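Local coordinates for VP2 (Human bocavirus 3, PDB 5US7), which assembles, as sixty copies, into the T=1 icosahedral capsid of this parvovirus, which probably has a channel at each fivefold axis, at residues A[197-210]-A[320-334]. Sequence-based numbering, arbitrary orientation.
Sequences IHELAEMEDSNAVE and VDPEGANINSGRAGV
Leu-200 carries the largest share of the 723 Å² buried here, and its two methyls divide the work. CD2 abuts the Pro-322 ring at CD, 3.6 Å away, with Val-320 on the same patch; CD1 lies 3.5 Å from Ile-327 CG2, the two side chains running alongside each other and pointing the same way. Glu-199 comes next. Its chain bends at chi2 (-67°), which brings OE1 against Ile-327, 3.1 Å from its CA. Glu-202 reaches the same turn with an extended chain, its OE1 3.1 Å from Asn-326 ND2 and its carboxylate plane 82° from that amide. Asn-326 also lays ND2 against the CB of Glu-204, 3.5 Å away. At the far end, Val-209 CG1 approaches Ala-325 CB at 4.4 Å, extending the apolar strip.

In the order of the jelly-roll strands, 197-210 belongs to the EF loop and 320-334 to the long GH loop, so the contact joins two excursions from the barrel. Val-320 continues into an antiparallel ladder with a neighbouring subunit, and Asp-321 O accepts a hydrogen bond from Arg-346 of that subunit, which places the contact beside an interface.

No clear hydrogen bond links the two segments; apolar contact is the firmly established part. The joint is therefore carried mainly by van der Waals contact of Leu-200, Ile-327, Pro-322 and Val-209, with the carboxylates of Glu-199 and Glu-202 lying against 320-334 beside it.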
# COMPACT_ATOMS: atom_id res chain seq x y z
N ILE A 197 87.01 61.14 44.00
CA ILE A 197 87.54 62.28 44.73
C ILE A 197 88.96 62.54 44.24
O ILE A 197 89.73 61.61 44.01
CB ILE A 197 87.49 62.03 46.24
CG1 ILE A 197 86.06 61.78 46.70
CG2 ILE A 197 87.99 63.23 47.00
CD1 ILE A 197 85.73 60.34 46.87
N HIS A 198 89.31 63.81 44.07
CA HIS A 198 90.65 64.13 43.60
C HIS A 198 91.68 63.90 44.70
O HIS A 198 92.72 63.29 44.46
CB HIS A 198 90.71 65.55 43.07
CG HIS A 198 92.02 65.91 42.45
ND1 HIS A 198 93.10 66.34 43.19
CD2 HIS A 198 92.44 65.86 41.17
CE1 HIS A 198 94.12 66.57 42.38
NE2 HIS A 198 93.74 66.28 41.15
N GLU A 199 91.40 64.39 45.90
CA GLU A 199 92.03 63.83 47.08
C GLU A 199 91.64 62.36 47.16
O GLU A 199 90.67 61.94 46.54
CB GLU A 199 91.56 64.57 48.32
CG GLU A 199 92.04 65.99 48.40
CD GLU A 199 93.53 66.05 48.59
OE1 GLU A 199 94.01 65.24 49.40
OE2 GLU A 199 94.21 66.87 47.95
N LEU A 200 92.42 61.56 47.89
CA LEU A 200 92.15 60.13 47.85
C LEU A 200 92.30 59.63 46.42
O LEU A 200 91.30 59.52 45.71
CB LEU A 200 90.75 59.78 48.36
CG LEU A 200 90.39 59.63 49.84
CD1 LEU A 200 90.46 60.96 50.55
CD2 LEU A 200 89.00 59.06 49.93
N ALA A 201 93.54 59.31 46.01
CA ALA A 201 94.03 59.28 44.63
C ALA A 201 94.41 60.64 44.10
O ALA A 201 94.07 60.99 42.96
CB ALA A 201 93.01 58.65 43.68
N GLU A 202 95.11 61.43 44.91
CA GLU A 202 95.78 62.62 44.42
C GLU A 202 96.65 62.27 43.20
O GLU A 202 96.46 62.88 42.15
CB GLU A 202 96.61 63.29 45.52
CG GLU A 202 95.86 63.87 46.69
CD GLU A 202 96.81 64.26 47.79
OE1 GLU A 202 97.96 63.78 47.77
OE2 GLU A 202 96.44 65.08 48.65
N MET A 203 97.59 61.32 43.27
CA MET A 203 98.14 60.71 44.49
C MET A 203 99.52 61.31 44.68
O MET A 203 100.20 61.63 43.71
CB MET A 203 98.21 59.19 44.38
CG MET A 203 99.29 58.70 43.44
SD MET A 203 99.12 56.96 43.05
CE MET A 203 97.98 57.06 41.68
N GLU A 204 99.94 61.49 45.93
CA GLU A 204 101.20 62.16 46.22
C GLU A 204 102.14 61.23 46.97
O GLU A 204 101.78 60.68 48.02
CB GLU A 204 100.98 63.44 47.02
CG GLU A 204 102.27 64.18 47.33
CD GLU A 204 103.00 64.66 46.08
OE1 GLU A 204 102.40 64.69 44.99
OE2 GLU A 204 104.20 64.99 46.20
N ASP A 205 103.35 61.07 46.42
CA ASP A 205 104.35 60.14 46.94
C ASP A 205 103.69 58.78 47.09
O ASP A 205 102.88 58.40 46.24
CB ASP A 205 104.93 60.66 48.26
CG ASP A 205 106.14 59.88 48.73
OD1 ASP A 205 106.58 58.96 48.01
OD2 ASP A 205 106.66 60.19 49.83
N SER A 206 104.04 58.05 48.15
CA SER A 206 103.19 57.01 48.71
C SER A 206 102.70 56.04 47.57
O SER A 206 103.50 55.80 46.66
CB SER A 206 102.10 57.73 49.50
OG SER A 206 102.65 58.43 50.60
N ASN A 207 101.49 55.46 47.54
CA ASN A 207 100.56 55.24 48.65
C ASN A 207 100.14 53.78 48.72
O ASN A 207 100.35 53.12 49.73
CB ASN A 207 99.33 56.14 48.54
CG ASN A 207 98.56 56.22 49.83
OD1 ASN A 207 98.66 55.33 50.68
ND2 ASN A 207 97.82 57.30 50.02
N ALA A 208 99.51 53.32 47.64
CA ALA A 208 98.84 52.04 47.46
C ALA A 208 97.46 52.08 48.08
O ALA A 208 96.67 51.17 47.84
CB ALA A 208 99.62 50.84 48.03
N VAL A 209 97.13 53.10 48.87
CA VAL A 209 95.76 53.35 49.28
C VAL A 209 95.16 54.28 48.24
O VAL A 209 94.17 53.94 47.58
CB VAL A 209 95.69 53.95 50.69
CG1 VAL A 209 94.25 54.28 51.04
CG2 VAL A 209 96.27 52.98 51.69
N GLU A 210 95.74 55.48 48.10
CA GLU A 210 95.34 56.36 47.01
C GLU A 210 95.57 55.70 45.65
O GLU A 210 94.78 55.89 44.72
CB GLU A 210 96.09 57.69 47.09
CG GLU A 210 95.61 58.62 48.19
CD GLU A 210 96.33 59.95 48.18
OE1 GLU A 210 97.36 60.05 47.50
OE2 GLU A 210 95.84 60.91 48.81
N VAL A 320 84.52 60.92 53.26
CA VAL A 320 85.11 59.60 53.44
C VAL A 320 86.62 59.75 53.50
O VAL A 320 87.22 60.38 52.63
CB VAL A 320 84.70 58.63 52.32
CG1 VAL A 320 83.23 58.32 52.40
CG2 VAL A 320 85.00 59.23 50.96
N ASP A 321 87.25 59.18 54.53
CA ASP A 321 88.69 59.31 54.72
C ASP A 321 89.32 58.02 55.23
O ASP A 321 89.50 57.83 56.43
CB ASP A 321 89.00 60.47 55.67
CG ASP A 321 88.26 60.37 56.98
OD1 ASP A 321 87.37 59.50 57.09
OD2 ASP A 321 88.56 61.16 57.90
N PRO A 322 89.67 57.11 54.32
CA PRO A 322 90.37 55.89 54.75
C PRO A 322 91.70 56.22 55.41
O PRO A 322 92.26 57.30 55.24
CB PRO A 322 90.58 55.13 53.44
CG PRO A 322 89.55 55.66 52.52
CD PRO A 322 89.44 57.11 52.87
N GLU A 323 92.20 55.27 56.19
CA GLU A 323 93.48 55.45 56.84
C GLU A 323 94.61 55.19 55.85
O GLU A 323 94.45 54.47 54.86
CB GLU A 323 93.64 54.54 58.06
CG GLU A 323 93.82 53.07 57.74
CD GLU A 323 92.52 52.35 57.47
OE1 GLU A 323 91.47 53.02 57.44
OE2 GLU A 323 92.55 51.11 57.31
N GLY A 324 95.76 55.80 56.12
CA GLY A 324 96.88 55.70 55.21
C GLY A 324 96.62 56.37 53.87
O GLY A 324 97.21 55.97 52.87
N ALA A 325 95.74 57.36 53.85
CA ALA A 325 95.33 58.00 52.61
C ALA A 325 96.10 59.27 52.29
O ALA A 325 95.76 59.94 51.31
CB ALA A 325 93.83 58.32 52.66
N ASN A 326 97.12 59.63 53.07
CA ASN A 326 97.82 60.89 52.86
C ASN A 326 96.84 62.06 52.98
O ASN A 326 96.47 62.44 54.09
CB ASN A 326 98.53 60.93 51.51
CG ASN A 326 99.45 62.12 51.36
OD1 ASN A 326 100.00 62.62 52.34
ND2 ASN A 326 99.61 62.60 50.13
N ILE A 327 96.55 62.69 51.84
CA ILE A 327 95.54 63.74 51.61
C ILE A 327 95.76 65.08 52.30
O ILE A 327 94.79 65.75 52.65
CB ILE A 327 94.07 63.26 51.92
CG1 ILE A 327 93.79 62.96 53.39
CG2 ILE A 327 93.69 62.10 51.02
CD1 ILE A 327 92.35 62.65 53.68
N ASN A 328 97.01 65.45 52.54
CA ASN A 328 97.45 66.82 52.26
C ASN A 328 96.48 67.90 52.76
O ASN A 328 96.33 68.11 53.96
CB ASN A 328 97.67 66.98 50.75
CG ASN A 328 98.43 68.25 50.41
OD1 ASN A 328 99.24 68.74 51.20
ND2 ASN A 328 98.19 68.78 49.22
N SER A 329 95.85 68.57 51.80
CA SER A 329 95.00 69.72 52.05
C SER A 329 93.79 69.33 52.90
O SER A 329 93.44 68.16 53.04
CB SER A 329 94.54 70.32 50.73
OG SER A 329 93.66 71.41 50.95
N GLY A 330 93.15 70.36 53.46
CA GLY A 330 92.22 70.18 54.56
C GLY A 330 90.89 69.54 54.24
O GLY A 330 90.71 68.94 53.18
N ARG A 331 89.94 69.69 55.17
CA ARG A 331 88.73 68.88 55.17
C ARG A 331 87.85 69.14 53.95
O ARG A 331 87.03 68.29 53.59
CB ARG A 331 87.95 69.13 56.46
CG ARG A 331 86.77 68.22 56.66
CD ARG A 331 87.27 66.80 56.68
NE ARG A 331 88.29 66.64 57.71
CZ ARG A 331 89.01 65.54 57.88
NH1 ARG A 331 88.82 64.49 57.10
NH2 ARG A 331 89.91 65.49 58.84
N ALA A 332 87.99 70.31 53.32
CA ALA A 332 87.12 70.65 52.21
C ALA A 332 87.22 69.64 51.08
O ALA A 332 86.21 69.15 50.57
CB ALA A 332 87.45 72.05 51.70
N GLY A 333 88.45 69.30 50.67
CA GLY A 333 88.63 68.40 49.54
C GLY A 333 88.10 67.00 49.76
O GLY A 333 87.78 66.31 48.79
N VAL A 334 88.00 66.57 51.02
CA VAL A 334 87.56 65.21 51.29
C VAL A 334 86.04 65.08 51.24
O VAL A 334 85.51 64.03 50.88
CB VAL A 334 88.11 64.77 52.66
CG1 VAL A 334 87.60 63.41 53.04
CG2 VAL A 334 89.62 64.77 52.62